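Local structure of acid phosphatase (Bacillus anthracis, 2I33) at residues L176-N181 / I212-P217; A35-G40 / E101-S106; I62-D67 / D108-T113; L25-A30 / V70-P75. The protein probably hydrolyses phosphate monoesters at acidic pH, as a magnesium-binding class C acid phosphatase of the HAD superfamily. All coordinates share one frame; numbering follows the deposited sequence.

Contact 1: L176-N181 / I212-P217. With MG (magnesium ion), chain C.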
loop_
_atom_site.group_PDB
_atom_site.type_symbol
_atom_site.label_atom_id
_atom_site.label_comp_id
_atom_site.label_asym_id
_atom_site.label_seq_id
_atom_site.Cartn_x
_atom_site.Cartn_y
_atom_site.Cartn_z
ATOM N N LEU A 176 -8.708 16.301 7.079
ATOM C CA LEU A 176 -8.108 15.080 6.569
ATOM C C LEU A 176 -9.167 14.054 6.290
ATOM O O LEU A 176 -10.170 13.973 6.998
ATOM C CB LEU A 176 -7.170 14.497 7.609
ATOM C CG LEU A 176 -5.868 15.240 7.904
ATOM C CD1 LEU A 176 -5.277 14.654 9.174
ATOM C CD2 LEU A 176 -4.936 15.091 6.721
ATOM N N PHE A 177 -8.910 13.264 5.243
ATOM C CA PHE A 177 -9.670 12.073 4.921
ATOM C C PHE A 177 -8.743 10.891 4.915
ATOM O O PHE A 177 -7.642 10.989 4.400
ATOM C CB PHE A 177 -10.222 12.181 3.512
ATOM C CG PHE A 177 -11.161 13.298 3.342
ATOM C CD1 PHE A 177 -12.525 13.101 3.482
ATOM C CD2 PHE A 177 -10.695 14.570 3.074
ATOM C CE1 PHE A 177 -13.393 14.139 3.344
ATOM C CE2 PHE A 177 -11.577 15.627 2.935
ATOM C CZ PHE A 177 -12.935 15.391 3.060
ATOM N N PHE A 178 -9.223 9.788 5.461
ATOM C CA PHE A 178 -8.470 8.532 5.530
ATOM C C PHE A 178 -9.238 7.450 4.799
ATOM O O PHE A 178 -10.425 7.260 5.059
ATOM C CB PHE A 178 -8.260 8.081 6.989
ATOM C CG PHE A 178 -7.380 9.024 7.781
ATOM C CD1 PHE A 178 -6.066 8.717 8.009
ATOM C CD2 PHE A 178 -7.878 10.223 8.243
ATOM C CE1 PHE A 178 -5.267 9.580 8.712
ATOM C CE2 PHE A 178 -7.091 11.100 8.942
ATOM C CZ PHE A 178 -5.776 10.772 9.174
ATOM N N GLY A 179 -8.565 6.693 3.939
ATOM C CA GLY A 179 -9.274 5.587 3.309
ATOM C C GLY A 179 -8.377 4.665 2.509
ATOM O O GLY A 179 -7.218 4.954 2.309
ATOM N N ASP A 180 -8.959 3.569 2.047
ATOM C CA ASP A 180 -8.247 2.586 1.236
ATOM C C ASP A 180 -8.765 2.535 -0.185
ATOM O O ASP A 180 -8.274 1.768 -1.015
ATOM C CB ASP A 180 -8.401 1.187 1.816
ATOM C CG ASP A 180 -9.851 0.718 1.801
ATOM O OD1 ASP A 180 -10.654 1.312 2.560
ATOM O OD2 ASP A 180 -10.149 -0.235 1.034
ATOM N N ASN A 181 -9.774 3.331 -0.454
ATOM C CA ASN A 181 -10.443 3.326 -1.718
ATOM C C ASN A 181 -10.551 4.788 -2.129
ATOM O O ASN A 181 -10.867 5.641 -1.309
ATOM C CB ASN A 181 -11.826 2.733 -1.499
ATOM C CG ASN A 181 -12.626 2.583 -2.778
ATOM O OD1 ASN A 181 -12.491 3.370 -3.747
ATOM N ND2 ASN A 181 -13.506 1.587 -2.776
ATOM N N ILE A 212 -5.256 10.661 3.011
ATOM C CA ILE A 212 -4.345 9.694 3.552
ATOM C C ILE A 212 -4.850 8.345 3.097
ATOM O O ILE A 212 -5.944 7.908 3.467
ATOM C CB ILE A 212 -4.260 9.764 5.078
ATOM C CG1 ILE A 212 -4.020 11.215 5.514
ATOM C CG2 ILE A 212 -3.184 8.791 5.563
ATOM C CD1 ILE A 212 -2.728 11.825 5.019
ATOM N N ILE A 213 -4.050 7.700 2.270
ATOM C CA ILE A 213 -4.455 6.444 1.640
ATOM C C ILE A 213 -3.759 5.253 2.258
ATOM O O ILE A 213 -2.605 5.361 2.670
ATOM C CB ILE A 213 -4.239 6.497 0.110
ATOM C CG1 ILE A 213 -4.792 5.233 -0.562
ATOM C CG2 ILE A 213 -2.799 6.824 -0.237
ATOM C CD1 ILE A 213 -5.243 5.449 -1.914
ATOM N N PHE A 214 -4.513 4.144 2.335
ATOM C CA PHE A 214 -4.075 2.857 2.848
ATOM C C PHE A 214 -4.183 1.779 1.770
ATOM O O PHE A 214 -5.026 1.837 0.890
ATOM C CB PHE A 214 -4.890 2.480 4.062
ATOM C CG PHE A 214 -4.701 3.445 5.189
ATOM C CD1 PHE A 214 -3.581 3.377 5.964
ATOM C CD2 PHE A 214 -5.609 4.433 5.444
ATOM C CE1 PHE A 214 -3.334 4.287 6.988
ATOM C CE2 PHE A 214 -5.390 5.330 6.475
ATOM C CZ PHE A 214 -4.239 5.256 7.235
ATOM N N PRO A 215 -3.311 0.776 1.866
ATOM C CA PRO A 215 -3.286 -0.256 0.801
ATOM C C PRO A 215 -4.293 -1.371 0.963
ATOM O O PRO A 215 -4.292 -2.089 1.957
ATOM C CB PRO A 215 -1.871 -0.818 0.941
ATOM C CG PRO A 215 -1.639 -0.740 2.451
ATOM C CD PRO A 215 -2.199 0.612 2.822
ATOM N N ASN A 216 -5.106 -1.579 -0.059
ATOM C CA ASN A 216 -6.069 -2.669 -0.080
ATOM C C ASN A 216 -6.123 -3.318 -1.463
ATOM O O ASN A 216 -6.929 -2.964 -2.323
ATOM C CB ASN A 216 -7.458 -2.175 0.302
ATOM C CG ASN A 216 -8.481 -3.291 0.264
ATOM O OD1 ASN A 216 -8.103 -4.461 -0.006
ATOM N ND2 ASN A 216 -9.740 -2.964 0.528
ATOM N N PRO A 217 -5.251 -4.295 -1.672
ATOM C CA PRO A 217 -5.254 -5.037 -2.930
ATOM C C PRO A 217 -6.258 -6.166 -2.987
ATOM O O PRO A 217 -6.223 -6.937 -3.953
ATOM C CB PRO A 217 -3.838 -5.619 -2.977
ATOM C CG PRO A 217 -3.544 -5.849 -1.554
ATOM C CD PRO A 217 -4.164 -4.741 -0.778
HETATM MG MG MG C . -12.692 0.719 2.910
HETATM O O HOH W 1 -7.378 -0.485 -3.075
HETATM O O HOH W 2 -5.399 0.768 -1.634
HETATM O O HOH W 3 -12.598 -0.728 1.779
HETATM O O HOH W 4 -13.272 2.109 1.416
HETATM O O HOH W 5 -14.835 0.326 3.200
#
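Phe178 and Ile212 are paired across two parallel strands, 172-179 and 211-213, and make the tightly packed end of the contact. Their side chains run side by side in the same direction; Ile212 CG1 sits over one face of the Phe178 ring, 4.1 Å from its centroid, while the CE2 edge of Phe214 meets Phe178 CD1 near the plane of that ring. Backbone bonds stitch the strands: Ile212 N to Phe177 O at 2.8 Å, Gly179 N to Ile212 O at 2.9 Å, and Phe214 N to Gly179 O, the last more bent (146° at the hydrogen). Beyond it the chains stay close, but water mediates: one water accepts from Asn216 N and lies within bonding reach of Asp180 O and Phe214 O. Here Asp180 turns its carboxylate to the magnesium ion, with CG between the backbone N and the carbonyl carbon (chi1 64°). Asp180 OD1 binds the metal at 2.1 Å, whereas Asp180 OD2 takes a nearly straight bond from Asn216 ND2 (2.8 Å), on its anti side but well out of the carboxylate plane, and a second from a metal-bound water. Asn216 is thus a second-shell residue that, with the metal and its water, would hold the carboxylate's rotation. Strand 211-213, outermost in this chain's Rossmann-like HAD sheet, follows strand 172-179 by the crossover through helix 193-202; helix 31-54 packs against Leu176 and Pro215.

Contact 2: A35-G40 / E101-S106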
loop_
_atom_site.group_PDB
_atom_site.type_symbol
_atom_site.label_atom_id
_atom_site.label_comp_id
_atom_site.label_asym_id
_atom_site.label_seq_id
_atom_site.Cartn_x
_atom_site.Cartn_y
_atom_site.Cartn_z
ATOM N N ALA A 35 3.266 -1.614 8.201
ATOM C CA ALA A 35 4.095 -0.424 8.113
ATOM C C ALA A 35 3.410 0.675 7.310
ATOM O O ALA A 35 3.527 1.874 7.617
ATOM C CB ALA A 35 5.407 -0.753 7.499
ATOM N N LEU A 36 2.692 0.277 6.251
ATOM C CA LEU A 36 1.964 1.235 5.456
ATOM C C LEU A 36 0.826 1.856 6.263
ATOM O O LEU A 36 0.522 3.025 6.099
ATOM C CB LEU A 36 1.399 0.592 4.209
ATOM C CG LEU A 36 2.484 0.411 3.155
ATOM C CD1 LEU A 36 2.224 -0.804 2.264
ATOM C CD2 LEU A 36 2.642 1.617 2.322
ATOM N N TYR A 37 0.186 1.081 7.121
ATOM C CA TYR A 37 -0.832 1.621 8.017
ATOM C C TYR A 37 -0.197 2.574 9.027
ATOM O O TYR A 37 -0.685 3.671 9.225
ATOM C CB TYR A 37 -1.648 0.513 8.677
ATOM C CG TYR A 37 -2.763 0.080 7.752
ATOM C CD1 TYR A 37 -2.523 -0.864 6.768
ATOM C CD2 TYR A 37 -4.012 0.666 7.791
ATOM C CE1 TYR A 37 -3.516 -1.242 5.868
ATOM C CE2 TYR A 37 -5.003 0.295 6.872
ATOM C CZ TYR A 37 -4.753 -0.652 5.925
ATOM O OH TYR A 37 -5.730 -1.040 5.050
ATOM N N TYR A 38 0.914 2.198 9.622
ATOM C CA TYR A 38 1.575 3.162 10.523
ATOM C C TYR A 38 2.004 4.410 9.758
ATOM O O TYR A 38 1.913 5.536 10.271
ATOM C CB TYR A 38 2.778 2.534 11.192
ATOM C CG TYR A 38 2.409 1.548 12.239
ATOM C CD1 TYR A 38 1.618 1.921 13.338
ATOM C CD2 TYR A 38 2.913 0.256 12.214
ATOM C CE1 TYR A 38 1.306 0.997 14.346
ATOM C CE2 TYR A 38 2.617 -0.654 13.222
ATOM C CZ TYR A 38 1.798 -0.284 14.275
ATOM O OH TYR A 38 1.502 -1.190 15.283
ATOM N N GLN A 39 2.525 4.249 8.555
ATOM C CA GLN A 39 2.990 5.395 7.799
ATOM C C GLN A 39 1.834 6.343 7.532
ATOM O O GLN A 39 1.946 7.556 7.680
ATOM C CB GLN A 39 3.540 4.955 6.447
ATOM C CG GLN A 39 3.940 6.091 5.533
ATOM C CD GLN A 39 4.903 5.624 4.456
ATOM O OE1 GLN A 39 6.099 5.459 4.719
ATOM N NE2 GLN A 39 4.360 5.296 3.254
ATOM N N GLY A 40 0.701 5.768 7.151
ATOM C CA GLY A 40 -0.487 6.566 6.870
ATOM C C GLY A 40 -0.935 7.319 8.128
ATOM O O GLY A 40 -1.150 8.544 8.116
ATOM N N GLU A 101 -10.581 -6.646 13.992
ATOM C CA GLU A 101 -9.545 -5.938 14.716
ATOM C C GLU A 101 -9.284 -4.554 14.134
ATOM O O GLU A 101 -9.431 -4.324 12.937
ATOM C CB GLU A 101 -8.248 -6.724 14.615
ATOM C CG GLU A 101 -8.277 -8.050 15.284
ATOM C CD GLU A 101 -6.891 -8.668 15.291
ATOM O OE1 GLU A 101 -6.379 -8.976 14.190
ATOM O OE2 GLU A 101 -6.312 -8.808 16.395
ATOM N N ALA A 102 -8.818 -3.633 14.981
ATOM C CA ALA A 102 -8.373 -2.329 14.514
ATOM C C ALA A 102 -7.066 -2.474 13.759
ATOM O O ALA A 102 -6.187 -3.252 14.130
ATOM C CB ALA A 102 -8.173 -1.360 15.658
ATOM N N LEU A 103 -6.935 -1.683 12.717
ATOM C CA LEU A 103 -5.764 -1.685 11.881
ATOM C C LEU A 103 -4.631 -0.908 12.548
ATOM O O LEU A 103 -4.852 -0.039 13.401
ATOM C CB LEU A 103 -6.119 -1.174 10.494
ATOM C CG LEU A 103 -6.903 -2.181 9.649
ATOM C CD1 LEU A 103 -7.745 -1.568 8.526
ATOM C CD2 LEU A 103 -5.972 -3.228 9.100
ATOM N N PRO A 104 -3.409 -1.219 12.163
ATOM C CA PRO A 104 -2.251 -0.621 12.850
ATOM C C PRO A 104 -2.250 0.890 12.874
ATOM O O PRO A 104 -2.457 1.519 11.851
ATOM C CB PRO A 104 -1.071 -1.152 12.028
ATOM C CG PRO A 104 -1.604 -2.471 11.512
ATOM C CD PRO A 104 -2.997 -2.153 11.096
ATOM N N GLY A 105 -2.081 1.453 14.077
ATOM C CA GLY A 105 -1.957 2.894 14.249
ATOM C C GLY A 105 -3.290 3.598 14.369
ATOM O O GLY A 105 -3.367 4.752 14.799
ATOM N N SER A 106 -4.366 2.916 13.996
ATOM C CA SER A 106 -5.626 3.635 13.893
ATOM C C SER A 106 -6.137 4.147 15.245
ATOM O O SER A 106 -6.497 5.317 15.395
ATOM C CB SER A 106 -6.675 2.756 13.228
ATOM O OG SER A 106 -6.949 1.580 13.959
#
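Leu103, Pro104 and Gly105 pack on Tyr37 and Tyr38 of helix 31-54, in the loop that leads from the two-stranded antiparallel pair 71-72/101-102, beside the HAD core, into helix 106-115. Leu103 comes first, its branches reaching the outer part of the Tyr37 ring: CD2 lies over one face, offset toward the rim, and CD1 is 3.7 Å from Tyr37 CE2. The hydroxyl of that ring is held elsewhere, by Glu68 O and the hydroxyl of Tyr27, and Phe214 stacks on the ring. Pro104 follows, wedged between the two tyrosines. Its CB is 3.8 Å from Tyr37 CB and at the same time lies over the face of Tyr38, 3.9 Å from the ring centroid and 14° off the normal, a CH-pi contact. Tyr38 comes over the proline because its CG is anti to the carbonyl carbon (chi1 -73°), which swings the ring across the loop. Gly105, with positive phi (86°), is the N-cap residue of helix 106-115; its bare CA lets the tyrosine ring come close, with Tyr38 CE1 3.4 Å from Gly105 N. Ser106 opens the helix, and its side chain turns back on the loop: both Ser106 N and Ser106 OG donate to Leu103 O, the OG bond measuring 2.7 Å.

Contact 3: I62-D67 / D108-T113. With MG (magnesium ion), chain C.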
loop_
_atom_site.group_PDB
_atom_site.type_symbol
_atom_site.label_atom_id
_atom_site.label_comp_id
_atom_site.label_asym_id
_atom_site.label_seq_id
_atom_site.Cartn_x
_atom_site.Cartn_y
_atom_site.Cartn_z
ATOM N N ILE A 62 -12.053 15.178 11.169
ATOM C CA ILE A 62 -11.472 14.243 10.222
ATOM C C ILE A 62 -12.512 13.201 9.879
ATOM O O ILE A 62 -13.480 12.989 10.624
ATOM C CB ILE A 62 -10.205 13.554 10.759
ATOM C CG1 ILE A 62 -10.543 12.644 11.940
ATOM C CG2 ILE A 62 -9.146 14.621 11.093
ATOM C CD1 ILE A 62 -9.367 11.819 12.377
ATOM N N VAL A 63 -12.325 12.612 8.709
ATOM C CA VAL A 63 -13.205 11.609 8.176
ATOM C C VAL A 63 -12.388 10.377 7.877
ATOM O O VAL A 63 -11.329 10.493 7.297
ATOM C CB VAL A 63 -13.836 12.103 6.881
ATOM C CG1 VAL A 63 -14.427 10.939 6.080
ATOM C CG2 VAL A 63 -14.863 13.170 7.197
ATOM N N LEU A 64 -12.898 9.234 8.287
ATOM C CA LEU A 64 -12.296 7.966 7.963
ATOM C C LEU A 64 -13.304 6.983 7.441
ATOM O O LEU A 64 -14.426 6.877 7.927
ATOM C CB LEU A 64 -11.653 7.331 9.182
ATOM C CG LEU A 64 -10.726 8.222 9.997
ATOM C CD1 LEU A 64 -11.458 8.853 11.181
ATOM C CD2 LEU A 64 -9.548 7.420 10.475
ATOM N N ASP A 65 -12.875 6.211 6.453
ATOM C CA ASP A 65 -13.559 5.017 6.092
ATOM C C ASP A 65 -13.367 4.012 7.241
ATOM O O ASP A 65 -12.486 4.196 8.073
ATOM C CB ASP A 65 -12.892 4.522 4.802
ATOM C CG ASP A 65 -13.365 3.220 4.375
ATOM O OD1 ASP A 65 -14.597 3.041 4.263
ATOM O OD2 ASP A 65 -12.461 2.352 4.188
ATOM N N LEU A 66 -14.162 2.933 7.256
ATOM C CA LEU A 66 -14.011 1.917 8.293
ATOM C C LEU A 66 -13.289 0.708 7.772
ATOM O O LEU A 66 -12.204 0.419 8.213
ATOM C CB LEU A 66 -15.331 1.505 8.922
ATOM C CG LEU A 66 -15.920 2.555 9.888
ATOM C CD1 LEU A 66 -17.248 2.144 10.374
ATOM C CD2 LEU A 66 -14.987 2.757 11.080
ATOM N N ASP A 67 -13.891 0.017 6.818
ATOM C CA ASP A 67 -13.374 -1.290 6.408
ATOM C C ASP A 67 -12.081 -1.092 5.628
ATOM O O ASP A 67 -12.020 -0.396 4.615
ATOM C CB ASP A 67 -14.422 -2.064 5.609
ATOM C CG ASP A 67 -15.672 -2.341 6.430
ATOM O OD1 ASP A 67 -15.527 -2.790 7.574
ATOM O OD2 ASP A 67 -16.806 -2.053 5.947
ATOM N N ASP A 108 -4.637 4.619 18.165
ATOM C CA ASP A 108 -3.843 5.656 18.825
ATOM C C ASP A 108 -4.022 6.990 18.135
ATOM O O ASP A 108 -4.091 8.024 18.788
ATOM C CB ASP A 108 -2.371 5.284 18.887
ATOM C CG ASP A 108 -2.081 4.222 19.923
ATOM O OD1 ASP A 108 -2.909 3.999 20.846
ATOM O OD2 ASP A 108 -0.981 3.628 19.829
ATOM N N PHE A 109 -4.130 6.959 16.808
ATOM C CA PHE A 109 -4.322 8.191 16.073
ATOM C C PHE A 109 -5.680 8.774 16.401
ATOM O O PHE A 109 -5.840 9.986 16.630
ATOM C CB PHE A 109 -4.183 7.995 14.569
ATOM C CG PHE A 109 -4.682 9.157 13.785
ATOM C CD1 PHE A 109 -3.988 10.357 13.747
ATOM C CD2 PHE A 109 -5.906 9.084 13.131
ATOM C CE1 PHE A 109 -4.495 11.433 13.068
ATOM C CE2 PHE A 109 -6.432 10.193 12.469
ATOM C CZ PHE A 109 -5.724 11.355 12.430
ATOM N N LEU A 110 -6.684 7.906 16.468
ATOM C CA LEU A 110 -8.002 8.407 16.765
ATOM C C LEU A 110 -8.100 8.957 18.204
ATOM O O LEU A 110 -8.736 9.974 18.439
ATOM C CB LEU A 110 -9.051 7.315 16.573
ATOM C CG LEU A 110 -9.190 6.843 15.128
ATOM C CD1 LEU A 110 -9.999 5.576 15.070
ATOM C CD2 LEU A 110 -9.810 7.932 14.283
ATOM N N LYS A 111 -7.471 8.287 19.170
ATOM C CA LYS A 111 -7.433 8.794 20.517
ATOM C C LYS A 111 -6.674 10.117 20.591
ATOM O O LYS A 111 -7.052 10.992 21.368
ATOM C CB LYS A 111 -6.826 7.777 21.477
ATOM C CG LYS A 111 -7.661 6.522 21.648
ATOM C CD LYS A 111 -9.027 6.756 22.222
ATOM C CE LYS A 111 -8.999 7.007 23.714
ATOM N NZ LYS A 111 -10.350 7.398 24.186
ATOM N N TYR A 112 -5.614 10.263 19.787
ATOM C CA TYR A 112 -4.902 11.541 19.724
ATOM C C TYR A 112 -5.792 12.657 19.201
ATOM O O TYR A 112 -5.904 13.740 19.773
ATOM C CB TYR A 112 -3.694 11.431 18.834
ATOM C CG TYR A 112 -2.938 12.727 18.709
ATOM C CD1 TYR A 112 -2.072 13.148 19.709
ATOM C CD2 TYR A 112 -3.075 13.529 17.580
ATOM C CE1 TYR A 112 -1.377 14.340 19.595
ATOM C CE2 TYR A 112 -2.383 14.723 17.473
ATOM C CZ TYR A 112 -1.528 15.110 18.468
ATOM O OH TYR A 112 -0.814 16.301 18.369
ATOM N N THR A 113 -6.447 12.349 18.094
ATOM C CA THR A 113 -7.388 13.257 17.475
ATOM C C THR A 113 -8.437 13.708 18.487
ATOM O O THR A 113 -8.699 14.911 18.632
ATOM C CB THR A 113 -8.017 12.579 16.258
ATOM O OG1 THR A 113 -6.993 12.267 15.304
ATOM C CG2 THR A 113 -9.018 13.493 15.629
HETATM MG MG MG C . -12.692 0.719 2.910
HETATM O O HOH W 5 -14.835 0.326 3.200
HETATM O O HOH W 4 -13.272 2.109 1.416
HETATM O O HOH W 3 -12.598 -0.728 1.779
#
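Ile62 points its CD1 methyl straight at helix 106-115, into the angle between Phe109 and Thr113. The isoleucine and Phe109 approach from opposite directions, and the methyl meets the ring obliquely, 3.4 Å from Phe109 CE2. With Thr113 the meeting is tip to tip, Ile62 CD1 to Thr113 CG2 at 3.7 Å. The CG1 branch of Ile62 lies between its backbone N and carbonyl carbon (chi1 66°), which sends CD1 out from the strand to both partners. Thr113 OG1 sits over one face of the Phe109 ring and donates to Phe109 O, 2.9 Å away and well above the carbonyl plane; Thr113 N donates to the same oxygen. Helix 106-115 packs here on the face of the Rossmann-like HAD sheet, nearly antiparallel to strand 59-64 (156°), with the axes 11.4 Å apart. Two residues on, on the same face of the strand, Leu64 and Leu110 slide past each other in opposite directions, Leu64 CD1 touching Leu110 CD2 at 3.6 Å. Beyond Leu64 the strand ends, and the loop that follows reaches the metal site: Asp65 OD2 and Asp67 O each bind the magnesium ion at 2.1 Å, and Asp65 OD1 accepts a hydrogen bond from one of its waters.

Contact 4: L25-A30 / V70-P75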
loop_
_atom_site.group_PDB
_atom_site.type_symbol
_atom_site.label_atom_id
_atom_site.label_comp_id
_atom_site.label_asym_id
_atom_site.label_seq_id
_atom_site.Cartn_x
_atom_site.Cartn_y
_atom_site.Cartn_z
ATOM N N LEU A 25 -3.218 -12.691 1.505
ATOM C CA LEU A 25 -2.128 -13.178 2.330
ATOM C C LEU A 25 -1.197 -12.017 2.708
ATOM O O LEU A 25 -0.780 -11.886 3.844
ATOM C CB LEU A 25 -1.377 -14.242 1.556
ATOM C CG LEU A 25 -0.298 -14.978 2.319
ATOM C CD1 LEU A 25 -0.844 -15.714 3.529
ATOM C CD2 LEU A 25 0.309 -15.925 1.363
ATOM N N TRP A 26 -0.901 -11.156 1.740
ATOM C CA TRP A 26 -0.120 -9.948 2.010
ATOM C C TRP A 26 -0.824 -9.098 3.071
ATOM O O TRP A 26 -0.244 -8.615 4.041
ATOM C CB TRP A 26 0.026 -9.095 0.738
ATOM C CG TRP A 26 0.840 -7.869 0.927
ATOM C CD1 TRP A 26 2.207 -7.770 0.952
ATOM C CD2 TRP A 26 0.346 -6.545 1.116
ATOM N NE1 TRP A 26 2.584 -6.463 1.149
ATOM C CE2 TRP A 26 1.456 -5.692 1.233
ATOM C CE3 TRP A 26 -0.929 -6.001 1.197
ATOM C CZ2 TRP A 26 1.340 -4.340 1.418
ATOM C CZ3 TRP A 26 -1.051 -4.643 1.367
ATOM C CH2 TRP A 26 0.084 -3.823 1.511
ATOM N N TYR A 27 -2.094 -8.870 2.843
ATOM C CA TYR A 27 -2.820 -7.964 3.722
ATOM C C TYR A 27 -2.854 -8.518 5.152
ATOM O O TYR A 27 -2.714 -7.768 6.137
ATOM C CB TYR A 27 -4.230 -7.802 3.207
ATOM C CG TYR A 27 -4.923 -6.667 3.904
ATOM C CD1 TYR A 27 -4.787 -5.373 3.447
ATOM C CD2 TYR A 27 -5.700 -6.883 5.023
ATOM C CE1 TYR A 27 -5.417 -4.289 4.100
ATOM C CE2 TYR A 27 -6.315 -5.805 5.684
ATOM C CZ TYR A 27 -6.159 -4.522 5.235
ATOM O OH TYR A 27 -6.782 -3.467 5.868
ATOM N N GLN A 28 -3.033 -9.832 5.273
ATOM C CA GLN A 28 -3.149 -10.465 6.580
ATOM C C GLN A 28 -1.856 -10.700 7.315
ATOM O O GLN A 28 -1.853 -10.759 8.553
ATOM C CB GLN A 28 -3.835 -11.817 6.442
ATOM C CG GLN A 28 -5.276 -11.683 6.221
ATOM C CD GLN A 28 -6.053 -12.894 6.693
ATOM O OE1 GLN A 28 -5.738 -14.033 6.337
ATOM N NE2 GLN A 28 -7.058 -12.659 7.515
ATOM N N THR A 29 -0.771 -10.888 6.585
ATOM C CA THR A 29 0.462 -11.325 7.214
ATOM C C THR A 29 1.622 -10.372 7.034
ATOM O O THR A 29 2.568 -10.448 7.815
ATOM C CB THR A 29 0.915 -12.734 6.761
ATOM O OG1 THR A 29 1.390 -12.669 5.422
ATOM C CG2 THR A 29 -0.214 -13.754 6.846
ATOM N N ALA A 30 1.621 -9.549 5.976
ATOM C CA ALA A 30 2.827 -8.800 5.654
ATOM C C ALA A 30 3.104 -7.683 6.631
ATOM O O ALA A 30 2.281 -6.792 6.819
ATOM C CB ALA A 30 2.792 -8.240 4.257
ATOM N N VAL A 70 -9.879 1.460 9.294
ATOM C CA VAL A 70 -9.882 1.325 10.750
ATOM C C VAL A 70 -10.065 -0.147 11.141
ATOM O O VAL A 70 -9.393 -0.633 12.024
ATOM C CB VAL A 70 -10.974 2.171 11.419
ATOM C CG1 VAL A 70 -10.997 1.947 12.892
ATOM C CG2 VAL A 70 -10.769 3.660 11.080
ATOM N N LEU A 71 -11.003 -0.826 10.499
ATOM C CA LEU A 71 -11.321 -2.220 10.837
ATOM C C LEU A 71 -10.832 -3.185 9.778
ATOM O O LEU A 71 -11.029 -2.988 8.581
ATOM C CB LEU A 71 -12.846 -2.381 10.995
ATOM C CG LEU A 71 -13.486 -1.581 12.147
ATOM C CD1 LEU A 71 -15.011 -1.722 12.122
ATOM C CD2 LEU A 71 -12.920 -1.938 13.486
ATOM N N ASP A 72 -10.234 -4.264 10.257
ATOM C CA ASP A 72 -9.637 -5.286 9.426
ATOM C C ASP A 72 -10.636 -6.416 9.150
ATOM O O ASP A 72 -10.961 -7.196 10.035
ATOM C CB ASP A 72 -8.419 -5.831 10.141
ATOM C CG ASP A 72 -7.653 -6.831 9.326
ATOM O OD1 ASP A 72 -8.158 -7.306 8.281
ATOM O OD2 ASP A 72 -6.524 -7.138 9.760
ATOM N N ASN A 73 -11.105 -6.497 7.907
ATOM C CA ASN A 73 -12.054 -7.552 7.518
ATOM C C ASN A 73 -11.407 -8.664 6.763
ATOM O O ASN A 73 -12.090 -9.520 6.151
ATOM C CB ASN A 73 -13.159 -6.949 6.681
ATOM C CG ASN A 73 -13.827 -5.871 7.393
ATOM O OD1 ASN A 73 -14.573 -6.106 8.346
ATOM N ND2 ASN A 73 -13.552 -4.663 6.976
ATOM N N SER A 74 -10.088 -8.727 6.799
ATOM C CA SER A 74 -9.442 -9.746 6.017
ATOM C C SER A 74 -9.865 -11.178 6.421
ATOM O O SER A 74 -9.855 -12.046 5.546
ATOM C CB SER A 74 -7.926 -9.550 5.990
ATOM O OG SER A 74 -7.409 -9.709 7.269
ATOM N N PRO A 75 -10.253 -11.454 7.701
ATOM C CA PRO A 75 -10.739 -12.832 7.964
ATOM C C PRO A 75 -11.922 -13.239 7.098
ATOM O O PRO A 75 -12.103 -14.422 6.811
ATOM C CB PRO A 75 -11.160 -12.793 9.422
ATOM C CG PRO A 75 -10.272 -11.687 10.013
ATOM C CD PRO A 75 -10.200 -10.661 8.952
HETATM O O HOH W 6 -4.134 -7.629 8.685
#
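Asp72 OD1 accepts two hydrogen bonds from Ser74, from OG at 2.7 Å and from N at 2.8 Å, while the CE2 edge of Tyr27 lies against it in the ring plane. The bond from Ser74 N runs nearly along the C-O axis of the carboxylate and closes an Asx turn at the start of helix 74-83; that from Ser74 OG arrives on the syn side. Together they fix the carboxylate, whose plane stands 84° from the Tyr27 ring. Ser74 OG in turn accepts from Gln28 NE2 (3.0 Å, 149° at the hydrogen); Ser74 OG lies close to the amide plane of Gln28, and a short hydrogen-bond chain runs from Gln28 through the serine to Asp72. Gln28 CG also rests on Ser74 CB at 3.4 Å, and its amide end touches Pro75. The glutamine reaches across with CG anti to the carbonyl carbon (chi1 -75°) and an extended chain; its OE1 accepts from Lys247 N of the second subunit. The other carboxylate oxygen, Asp72 OD2, is bridged by a water to Tyr27 O, with 2.7 Å from the water to Asp72 OD2. Tyr27 CD2 packs on Ser74 CB at 3.6 Å. The contact ties the last turn of helix 21-29 to the short strand 71-72 and the first turn of helix 74-83; strand 101-102 pairs antiparallel with strand 71-72, and Met33 of helix 31-54 packs against Tyr27.

Contacts 1 and 3 meet at the magnesium ion: Asp180 OD1 and Asp65 OD2, 2.6 Å apart, bind it together with Asp67 O, from the ends of neighbouring strands of one sheet. Phe178 CZ of contact 1 also touches Phe109 CZ of contact 3 at 3.3 Å. Contact 2 lies against contact 1, where Ile212 CG2 comes within 3.3 Å of Gly40 O, and joins contact 4 through the hydroxyls of Tyr37 and Tyr27, whose OH atoms are 2.8 Å apart. Contact 4 reaches the metal site indirectly: Asn73 ND2 is 2.8 Å from Asp67 OD1, in the DxD pattern characteristic of HAD phosphatases. Contacts 1, 2 and 4 also touch the second subunit.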